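Local coordinates for protein endo-xylogalacturonan hydrolase A (Aspergillus tubingensis, PDB 4C2L) that hydrolyses xylogalacturonan, the xylose-substituted galacturonan of the hairy regions of pectin, as a secreted glycoside hydrolase family 28 enzyme, at residues A17-S27 with G46-Y57; C67-L78 with G101-V112. All blocks are in the same frame, centred on the assembly; numbering follows the deposited sequence. Where two conformers were deposited one is given.

Interaction 1 (A17-S27 with G46-Y57); sequences AVCTPTAGGDS and GTIVFPEGSTYY. With MAN (alpha-D-mannopyranose), chain C.
Y56 carries its ring beside its own backbone N, with CG anti to the carbonyl carbon (chi1 -71°); this carries the phenol across to P21 O, with A23 over one face. In T20 (chi1 -57°) the same placing of OG1 presents it to an alpha-D-mannopyranose, covalently bonded through C1 (1.4 Å), while CG2 is directed at V49 O and P51. This O-linked mannose also rests near V18 CG1 and P51 CG.

Y56 OH donates to P21 O at 2.6 Å, the acceptor lying at the ring edge near its plane. A23 CB is 4.0 Å from the Y56 ring centroid and 24° off the normal, which is CH-pi geometry, and F50 CD1 covers the opposite face. A23 and F50 thus restrict the ring's rotation, and the OH bond fixes its reach. Y57 turns a face to S27, whose CB makes a second CH-pi contact.

P21 packs between the rings of F50 and Y56 and the side chain of I48: its CG meets F50 CE1 at 3.8 Å and I48 CG2 at 4.0 Å, and its CB meets Y56 CE2 at 3.8 Å. Before it, V18 and C19 pair in parallel with T47 and I48 through three backbone hydrogen bonds, the shortest C19 N to T47 O at 2.8 Å. A water accepts from G25 N and probably donates to T55 O.

The contact forms the N-terminal edge of the family 28 right-handed parallel beta-helix. Strand 18-19 edges strand 47-50, whose other side pairs with strand 70-74. Helix 32-42 packs L39 and I35 on I48 and F50, and its C42 is disulfide-bonded to C19, consistent with a cap on the core.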
loop_
_atom_site.group_PDB
_atom_site.type_symbol
_atom_site.label_atom_id
_atom_site.label_comp_id
_atom_site.label_asym_id
_atom_site.label_seq_id
_atom_site.Cartn_x
_atom_site.Cartn_y
_atom_site.Cartn_z
ATOM N N ALA A 17 2.227 -32.257 10.949
ATOM C CA ALA A 17 3.168 -32.161 12.099
ATOM C C ALA A 17 3.467 -30.700 12.445
ATOM O O ALA A 17 3.295 -29.809 11.606
ATOM C CB ALA A 17 4.458 -32.903 11.775
ATOM N N VAL A 18 3.903 -30.469 13.677
ATOM C CA VAL A 18 4.217 -29.125 14.171
ATOM C C VAL A 18 5.720 -29.000 14.449
ATOM O O VAL A 18 6.307 -29.853 15.105
ATOM C CB VAL A 18 3.417 -28.783 15.447
ATOM C CG1 VAL A 18 3.712 -27.362 15.899
ATOM C CG2 VAL A 18 1.926 -28.944 15.190
ATOM N N CYS A 19 6.338 -27.938 13.944
ATOM C CA CYS A 19 7.781 -27.737 14.089
ATOM C C CYS A 19 8.002 -26.397 14.778
ATOM O O CYS A 19 7.360 -25.405 14.419
ATOM C CB CYS A 19 8.446 -27.686 12.700
ATOM S SG CYS A 19 8.677 -29.277 11.852
ATOM N N THR A 20 8.909 -26.353 15.748
ATOM C CA THR A 20 9.324 -25.081 16.326
ATOM C C THR A 20 10.771 -24.807 15.951
ATOM O O THR A 20 11.658 -25.525 16.407
ATOM C CB THR A 20 9.182 -25.083 17.857
ATOM O OG1 THR A 20 7.825 -25.394 18.183
ATOM C CG2 THR A 20 9.573 -23.729 18.462
ATOM N N PRO A 21 11.027 -23.755 15.152
ATOM C CA PRO A 21 12.423 -23.501 14.757
ATOM C C PRO A 21 13.302 -23.207 15.951
ATOM O O PRO A 21 12.882 -22.518 16.885
ATOM C CB PRO A 21 12.346 -22.242 13.884
ATOM C CG PRO A 21 10.894 -22.015 13.614
ATOM C CD PRO A 21 10.095 -22.724 14.656
ATOM N N THR A 22 14.529 -23.714 15.906
ATOM C CA THR A 22 15.504 -23.446 16.954
ATOM C C THR A 22 15.918 -21.985 16.947
ATOM O O THR A 22 16.389 -21.480 15.942
ATOM C CB THR A 22 16.756 -24.322 16.755
ATOM O OG1 THR A 22 16.346 -25.688 16.679
ATOM C CG2 THR A 22 17.722 -24.140 17.912
ATOM N N ALA A 23 15.707 -21.305 18.068
ATOM C CA ALA A 23 16.126 -19.925 18.217
ATOM C C ALA A 23 17.579 -19.908 18.697
ATOM O O ALA A 23 17.900 -20.504 19.729
ATOM C CB ALA A 23 15.211 -19.206 19.206
ATOM N N GLY A 24 18.455 -19.240 17.949
ATOM C CA GLY A 24 19.875 -19.137 18.307
ATOM C C GLY A 24 20.124 -18.243 19.507
ATOM O O GLY A 24 21.158 -18.378 20.193
ATOM N N GLY A 25 19.184 -17.330 19.767
ATOM C CA GLY A 25 19.238 -16.440 20.929
ATOM C C GLY A 25 20.243 -15.303 20.833
ATOM O O GLY A 25 20.536 -14.632 21.825
ATOM N N ASP A 26 20.785 -15.069 19.647
ATOM C CA ASP A 26 21.758 -13.990 19.501
ATOM C C ASP A 26 21.701 -13.325 18.142
ATOM O O ASP A 26 21.660 -14.007 17.122
ATOM C CB ASP A 26 23.176 -14.497 19.753
ATOM C CG ASP A 26 24.171 -13.363 19.812
ATOM O OD1 ASP A 26 24.177 -12.618 20.823
ATOM O OD2 ASP A 26 24.908 -13.187 18.833
ATOM N N SER A 27 21.723 -11.994 18.134
ATOM C CA SER A 27 21.549 -11.239 16.895
ATOM C C SER A 27 22.692 -11.459 15.907
ATOM O O SER A 27 22.529 -11.201 14.735
ATOM C CB SER A 27 21.375 -9.740 17.164
ATOM O OG SER A 27 22.534 -9.201 17.777
ATOM N N GLY A 46 1.533 -28.826 7.377
ATOM C CA GLY A 46 1.762 -28.747 8.814
ATOM C C GLY A 46 1.851 -27.337 9.364
ATOM O O GLY A 46 1.402 -26.364 8.733
ATOM N N THR A 47 2.445 -27.233 10.547
ATOM C CA THR A 47 2.476 -25.991 11.296
ATOM C C THR A 47 3.877 -25.685 11.798
ATOM O O THR A 47 4.609 -26.582 12.236
ATOM C CB THR A 47 1.490 -26.048 12.470
ATOM O OG1 THR A 47 0.197 -26.362 11.949
ATOM C CG2 THR A 47 1.428 -24.712 13.224
ATOM N N ILE A 48 4.241 -24.413 11.695
ATOM C CA ILE A 48 5.480 -23.906 12.248
ATOM C C ILE A 48 5.116 -22.857 13.295
ATOM O O ILE A 48 4.273 -21.993 13.055
ATOM C CB ILE A 48 6.344 -23.310 11.113
ATOM C CG1 ILE A 48 6.928 -24.450 10.258
ATOM C CG2 ILE A 48 7.427 -22.407 11.655
ATOM C CD1 ILE A 48 5.971 -24.970 9.198
ATOM N N VAL A 49 5.729 -22.952 14.465
ATOM C CA VAL A 49 5.369 -22.087 15.587
ATOM C C VAL A 49 6.567 -21.259 16.049
ATOM O O VAL A 49 7.631 -21.797 16.342
ATOM C CB VAL A 49 4.817 -22.912 16.786
ATOM C CG1 VAL A 49 4.613 -22.022 18.008
ATOM C CG2 VAL A 49 3.510 -23.605 16.398
ATOM N N PHE A 50 6.396 -19.942 16.099
ATOM C CA PHE A 50 7.337 -19.088 16.791
ATOM C C PHE A 50 6.677 -18.748 18.121
ATOM O O PHE A 50 5.734 -17.949 18.142
ATOM C CB PHE A 50 7.580 -17.798 15.996
ATOM C CG PHE A 50 8.152 -18.028 14.631
ATOM C CD1 PHE A 50 9.526 -18.118 14.458
ATOM C CD2 PHE A 50 7.329 -18.127 13.520
ATOM C CE1 PHE A 50 10.068 -18.319 13.196
ATOM C CE2 PHE A 50 7.865 -18.331 12.250
ATOM C CZ PHE A 50 9.241 -18.420 12.092
ATOM N N PRO A 51 7.148 -19.357 19.235
ATOM C CA PRO A 51 6.417 -19.240 20.492
ATOM C C PRO A 51 6.303 -17.837 21.063
ATOM O O PRO A 51 7.167 -16.992 20.863
ATOM C CB PRO A 51 7.259 -20.085 21.469
ATOM C CG PRO A 51 7.983 -21.050 20.593
ATOM C CD PRO A 51 8.332 -20.222 19.382
ATOM N N GLU A 52 5.239 -17.625 21.832
ATOM C CA GLU A 52 5.083 -16.386 22.576
ATOM C C GLU A 52 6.320 -16.118 23.450
ATOM O O GLU A 52 6.850 -17.027 24.092
ATOM C CB GLU A 52 3.787 -16.440 23.409
ATOM C CG GLU A 52 3.495 -15.187 24.219
ATOM C CD GLU A 52 3.806 -15.347 25.706
ATOM O OE1 GLU A 52 4.470 -16.342 26.091
ATOM O OE2 GLU A 52 3.371 -14.476 26.502
ATOM N N GLY A 53 6.788 -14.877 23.431
ATOM C CA GLY A 53 7.947 -14.455 24.202
ATOM C C GLY A 53 9.283 -14.765 23.546
ATOM O O GLY A 53 10.327 -14.432 24.101
ATOM N N SER A 54 9.265 -15.414 22.383
ATOM C CA SER A 54 10.521 -15.720 21.670
ATOM C C SER A 54 11.011 -14.526 20.841
ATOM O O SER A 54 10.228 -13.626 20.512
ATOM C CB SER A 54 10.382 -16.978 20.804
ATOM O OG SER A 54 9.479 -16.778 19.723
ATOM N N THR A 55 12.307 -14.505 20.533
ATOM C CA THR A 55 12.867 -13.542 19.578
ATOM C C THR A 55 13.764 -14.306 18.604
ATOM O O THR A 55 14.688 -15.024 19.020
ATOM C CB THR A 55 13.674 -12.407 20.253
ATOM O OG1 THR A 55 12.819 -11.651 21.131
ATOM C CG2 THR A 55 14.236 -11.446 19.204
ATOM N N TYR A 56 13.469 -14.161 17.322
ATOM C CA TYR A 56 14.286 -14.758 16.268
ATOM C C TYR A 56 14.952 -13.638 15.490
ATOM O O TYR A 56 14.344 -12.589 15.271
ATOM C CB TYR A 56 13.421 -15.594 15.329
ATOM C CG TYR A 56 12.921 -16.878 15.960
ATOM C CD1 TYR A 56 11.866 -16.866 16.881
ATOM C CD2 TYR A 56 13.507 -18.097 15.642
ATOM C CE1 TYR A 56 11.412 -18.042 17.460
ATOM C CE2 TYR A 56 13.074 -19.278 16.220
ATOM C CZ TYR A 56 12.023 -19.245 17.124
ATOM O OH TYR A 56 11.588 -20.421 17.682
ATOM N N TYR A 57 16.202 -13.865 15.085
ATOM C CA TYR A 57 17.006 -12.867 14.403
ATOM C C TYR A 57 17.145 -13.320 12.978
ATOM O O TYR A 57 17.685 -14.386 12.717
ATOM C CB TYR A 57 18.387 -12.723 15.073
ATOM C CG TYR A 57 18.216 -12.224 16.474
ATOM C CD1 TYR A 57 17.978 -10.868 16.717
ATOM C CD2 TYR A 57 18.226 -13.111 17.550
ATOM C CE1 TYR A 57 17.796 -10.398 18.009
ATOM C CE2 TYR A 57 18.028 -12.658 18.852
ATOM C CZ TYR A 57 17.820 -11.304 19.068
ATOM O OH TYR A 57 17.611 -10.838 20.347
HETATM C C1 MAN C . 7.778 -26.467 19.154
HETATM C C2 MAN C . 6.411 -27.105 18.914
HETATM C C3 MAN C . 5.283 -26.167 19.334
HETATM C C4 MAN C . 5.517 -25.604 20.734
HETATM C C5 MAN C . 6.933 -25.009 20.852
HETATM C C6 MAN C . 7.255 -24.501 22.254
HETATM O O2 MAN C . 6.323 -28.307 19.661
HETATM O O3 MAN C . 4.065 -26.885 19.282
HETATM O O4 MAN C . 4.542 -24.622 20.990
HETATM O O5 MAN C . 7.888 -25.989 20.488
HETATM O O6 MAN C . 7.423 -25.606 23.123
HETATM O O HOH W 1 16.984 -16.375 18.308
#

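Interaction 2 (C67-L78 with G101-V112); sequences CSDCDIQVEGLL and GLKLRSLTGSGV
I72 and L102 meet at the tightly packed part of the contact, their CD1 methyls 3.5 Å apart, closer than usual for carbons. On the same side, L104 CD1 touches both I72 CG2 and V74 CG2, and the C67-C70 disulfide rests against L102. Along the same strands the backbones of 70-74 and 102-105 run parallel, 5° apart and 4.8 Å between axes, in the stacked-coil pairing of a right-handed parallel beta-helix.

The other side, with K103, Q73 and R105 partly exposed, is polar, and water enters it, joining K103 NZ to C70 O. R105 grips D71 side-on, NE to OD1 at 2.8 Å and NH2 to OD2 at 2.9 Å, with carboxylate and guanidinium planes 54° apart. L107 CD2 and K103 CD cover opposite faces of the guanidinium, and Q73 NE2 reaches OD2 from the carboxylate face opposite NH2.

Beyond the strands, E75 bends at chi2 (-60°) into the turn 106-110. Its OE1 accepts from S106 OG, T108 OG1 (2.6 Å) and T108 N, while OE2 takes L107 N on its syn lone pair. Four donors thus surround a buried carboxylate, which would probably favour its ionised form and help hold the turn.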
loop_
_atom_site.group_PDB
_atom_site.type_symbol
_atom_site.label_atom_id
_atom_site.label_comp_id
_atom_site.label_asym_id
_atom_site.label_seq_id
_atom_site.Cartn_x
_atom_site.Cartn_y
_atom_site.Cartn_z
ATOM N N CYS A 67 6.317 -23.800 1.830
ATOM C CA CYS A 67 4.978 -23.843 2.387
ATOM C C CYS A 67 4.016 -24.393 1.344
ATOM O O CYS A 67 3.963 -23.902 0.228
ATOM C CB CYS A 67 4.542 -22.432 2.765
ATOM S SG CYS A 67 2.843 -22.370 3.357
ATOM N N SER A 68 3.247 -25.408 1.716
ATOM C CA SER A 68 2.163 -25.887 0.856
ATOM C C SER A 68 1.010 -26.244 1.787
ATOM O O SER A 68 1.036 -27.279 2.453
ATOM C CB SER A 68 2.638 -27.099 0.047
ATOM O OG SER A 68 1.592 -27.627 -0.739
ATOM N N ASP A 69 0.022 -25.359 1.858
ATOM C CA ASP A 69 -1.066 -25.464 2.849
ATOM C C ASP A 69 -0.506 -25.498 4.258
ATOM O O ASP A 69 -0.931 -26.306 5.094
ATOM C CB ASP A 69 -1.948 -26.693 2.580
ATOM C CG ASP A 69 -2.549 -26.678 1.195
ATOM O OD1 ASP A 69 -3.216 -25.679 0.853
ATOM O OD2 ASP A 69 -2.347 -27.660 0.435
ATOM N N CYS A 70 0.469 -24.630 4.513
ATOM C CA CYS A 70 1.134 -24.596 5.804
ATOM C C CYS A 70 0.533 -23.499 6.661
ATOM O O CYS A 70 -0.131 -22.582 6.159
ATOM C CB CYS A 70 2.644 -24.382 5.643
ATOM S SG CYS A 70 3.103 -22.670 5.335
ATOM N N ASP A 71 0.772 -23.604 7.958
ATOM C CA ASP A 71 0.310 -22.616 8.921
ATOM C C ASP A 71 1.527 -22.136 9.715
ATOM O O ASP A 71 2.165 -22.917 10.425
ATOM C CB ASP A 71 -0.755 -23.266 9.819
ATOM C CG ASP A 71 -1.314 -22.329 10.888
ATOM O OD1 ASP A 71 -1.183 -21.081 10.799
ATOM O OD2 ASP A 71 -1.927 -22.870 11.836
ATOM N N ILE A 72 1.872 -20.861 9.555
ATOM C CA ILE A 72 3.012 -20.264 10.247
ATOM C C ILE A 72 2.491 -19.345 11.353
ATOM O O ILE A 72 1.967 -18.258 11.085
ATOM C CB ILE A 72 3.911 -19.470 9.268
ATOM C CG1 ILE A 72 4.313 -20.359 8.085
ATOM C CG2 ILE A 72 5.131 -18.913 9.979
ATOM C CD1 ILE A 72 5.056 -19.632 6.968
ATOM N N GLN A 73 2.632 -19.794 12.591
ATOM C CA GLN A 73 2.095 -19.058 13.744
ATOM C C GLN A 73 3.190 -18.232 14.390
ATOM O O GLN A 73 4.103 -18.751 15.045
ATOM C CB GLN A 73 1.428 -20.016 14.739
ATOM C CG GLN A 73 0.392 -20.897 14.054
ATOM C CD GLN A 73 -0.270 -21.903 14.982
ATOM O OE1 GLN A 73 0.064 -21.993 16.178
ATOM N NE2 GLN A 73 -1.196 -22.682 14.427
ATOM N N VAL A 74 3.109 -16.926 14.183
ATOM C CA VAL A 74 4.112 -16.013 14.710
ATOM C C VAL A 74 3.553 -15.418 15.992
ATOM O O VAL A 74 2.652 -14.569 15.939
ATOM C CB VAL A 74 4.437 -14.900 13.691
ATOM C CG1 VAL A 74 5.567 -14.007 14.201
ATOM C CG2 VAL A 74 4.769 -15.505 12.319
ATOM N N GLU A 75 4.049 -15.877 17.145
ATOM C CA GLU A 75 3.606 -15.299 18.426
ATOM C C GLU A 75 4.703 -14.489 19.099
ATOM O O GLU A 75 4.445 -13.736 20.037
ATOM C CB GLU A 75 3.073 -16.387 19.376
ATOM C CG GLU A 75 2.166 -17.408 18.703
ATOM C CD GLU A 75 0.921 -16.791 18.073
ATOM O OE1 GLU A 75 0.585 -15.639 18.395
ATOM O OE2 GLU A 75 0.280 -17.465 17.260
ATOM N N GLY A 76 5.928 -14.625 18.595
ATOM C CA GLY A 76 7.059 -13.884 19.125
ATOM C C GLY A 76 7.495 -12.778 18.187
ATOM O O GLY A 76 6.729 -12.327 17.324
ATOM N N LEU A 77 8.746 -12.366 18.353
ATOM C CA LEU A 77 9.332 -11.282 17.579
ATOM C C LEU A 77 10.258 -11.862 16.515
ATOM O O LEU A 77 11.129 -12.668 16.833
ATOM C CB LEU A 77 10.146 -10.376 18.514
ATOM C CG LEU A 77 10.980 -9.248 17.854
ATOM C CD1 LEU A 77 10.089 -8.339 16.997
ATOM C CD2 LEU A 77 11.731 -8.455 18.913
ATOM N N LEU A 78 10.030 -11.494 15.254
ATOM C CA LEU A 78 10.977 -11.815 14.181
ATOM C C LEU A 78 11.655 -10.512 13.856
ATOM O O LEU A 78 11.019 -9.593 13.325
ATOM C CB LEU A 78 10.256 -12.338 12.927
ATOM C CG LEU A 78 9.284 -13.516 13.087
ATOM C CD1 LEU A 78 8.796 -14.045 11.746
ATOM C CD2 LEU A 78 9.921 -14.634 13.879
ATOM N N GLY A 101 -1.575 -21.902 -0.556
ATOM C CA GLY A 101 -2.064 -22.272 0.762
ATOM C C GLY A 101 -1.073 -21.878 1.827
ATOM O O GLY A 101 -0.168 -22.633 2.156
ATOM N N LEU A 102 -1.213 -20.670 2.342
ATOM C CA LEU A 102 -0.363 -20.225 3.417
ATOM C C LEU A 102 -1.214 -19.469 4.412
ATOM O O LEU A 102 -2.097 -18.704 4.029
ATOM C CB LEU A 102 0.753 -19.315 2.886
ATOM C CG LEU A 102 1.364 -18.382 3.940
ATOM C CD1 LEU A 102 2.419 -19.117 4.746
ATOM C CD2 LEU A 102 1.925 -17.097 3.357
ATOM N N LYS A 103 -0.944 -19.699 5.687
ATOM C CA LYS A 103 -1.438 -18.815 6.735
ATOM C C LYS A 103 -0.215 -18.288 7.467
ATOM O O LYS A 103 0.583 -19.065 7.995
ATOM C CB LYS A 103 -2.360 -19.555 7.705
ATOM C CG LYS A 103 -3.484 -20.324 7.023
ATOM C CD LYS A 103 -4.313 -21.090 8.050
ATOM C CE LYS A 103 -5.199 -22.141 7.390
ATOM N NZ LYS A 103 -4.411 -23.365 7.069
ATOM N N LEU A 104 -0.049 -16.976 7.465
ATOM C CA LEU A 104 1.021 -16.340 8.211
ATOM C C LEU A 104 0.309 -15.486 9.223
ATOM O O LEU A 104 -0.270 -14.444 8.879
ATOM C CB LEU A 104 1.910 -15.484 7.295
ATOM C CG LEU A 104 3.043 -14.665 7.939
ATOM C CD1 LEU A 104 4.103 -15.562 8.559
ATOM C CD2 LEU A 104 3.707 -13.751 6.915
ATOM N N ARG A 105 0.312 -15.932 10.466
ATOM C CA ARG A 105 -0.629 -15.322 11.409
ATOM C C ARG A 105 -0.154 -15.333 12.832
ATOM O O ARG A 105 0.634 -16.185 13.215
ATOM C CB ARG A 105 -1.973 -16.025 11.294
ATOM C CG ARG A 105 -1.926 -17.527 11.538
ATOM C CD ARG A 105 -3.330 -18.090 11.337
ATOM N NE ARG A 105 -3.382 -19.511 11.619
ATOM C CZ ARG A 105 -4.511 -20.169 11.859
ATOM N NH1 ARG A 105 -5.671 -19.511 11.872
ATOM N NH2 ARG A 105 -4.473 -21.467 12.095
ATOM N N SER A 106 -0.625 -14.373 13.616
ATOM C CA SER A 106 -0.446 -14.440 15.051
ATOM C C SER A 106 -1.798 -14.793 15.641
ATOM O O SER A 106 -2.770 -14.068 15.431
ATOM C CB SER A 106 0.055 -13.116 15.633
ATOM O OG SER A 106 0.133 -13.227 17.053
ATOM N N LEU A 107 -1.872 -15.934 16.315
ATOM C CA LEU A 107 -3.137 -16.362 16.922
ATOM C C LEU A 107 -3.329 -15.751 18.309
ATOM O O LEU A 107 -4.454 -15.666 18.801
ATOM C CB LEU A 107 -3.262 -17.893 16.936
ATOM C CG LEU A 107 -3.499 -18.572 15.578
ATOM C CD1 LEU A 107 -3.527 -20.094 15.714
ATOM C CD2 LEU A 107 -4.788 -18.060 14.924
ATOM N N THR A 108 -2.244 -15.304 18.933
ATOM C CA THR A 108 -2.355 -14.610 20.222
ATOM C C THR A 108 -2.519 -13.116 20.048
ATOM O O THR A 108 -3.020 -12.423 20.948
ATOM C CB THR A 108 -1.130 -14.843 21.131
ATOM O OG1 THR A 108 0.027 -14.243 20.527
ATOM C CG2 THR A 108 -0.894 -16.335 21.366
ATOM N N GLY A 109 -2.063 -12.607 18.904
ATOM C CA GLY A 109 -1.969 -11.171 18.667
ATOM C C GLY A 109 -0.662 -10.536 19.121
ATOM O O GLY A 109 -0.495 -9.321 19.005
ATOM N N SER A 110 0.263 -11.337 19.654
ATOM C CA SER A 110 1.516 -10.812 20.188
ATOM C C SER A 110 2.645 -10.817 19.163
ATOM O O SER A 110 3.706 -10.245 19.416
ATOM C CB SER A 110 1.942 -11.585 21.441
ATOM O OG SER A 110 0.903 -11.562 22.405
ATOM N N GLY A 111 2.411 -11.470 18.024
ATOM C CA GLY A 111 3.468 -11.603 16.999
ATOM C C GLY A 111 3.861 -10.281 16.359
ATOM O O GLY A 111 3.001 -9.469 16.002
ATOM N N VAL A 112 5.164 -10.073 16.183
ATOM C CA VAL A 112 5.668 -8.842 15.588
ATOM C C VAL A 112 6.741 -9.191 14.561
ATOM O O VAL A 112 7.634 -10.002 14.846
ATOM C CB VAL A 112 6.285 -7.910 16.667
ATOM C CG1 VAL A 112 6.884 -6.666 16.020
ATOM C CG2 VAL A 112 5.233 -7.499 17.696
HETATM O O HOH W 2 -2.627 -23.303 4.962
#

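From the N terminus, the chain makes strand 18-19, passes through helix 32-42 and returns at strand 47-50, so interaction 1 closes a loop of 18 intervening residues. Interaction 2 opens only afterwards, at 67, and closes a second loop of 22 residues at 101. The two loops are therefore in series, neither nested nor crossed. Their centres lie 11 Å apart and they meet directly: I48 O to Q73 N and F50 N to Q73 O, each 2.8 Å, are probable hydrogen bonds linking strands 47-50 and 70-74. Past the turns a second row continues, strand 55-58 of interaction 1 neighbouring 77-80, which interaction 2 joins to 112-114, at the N-terminal end of the beta-helix.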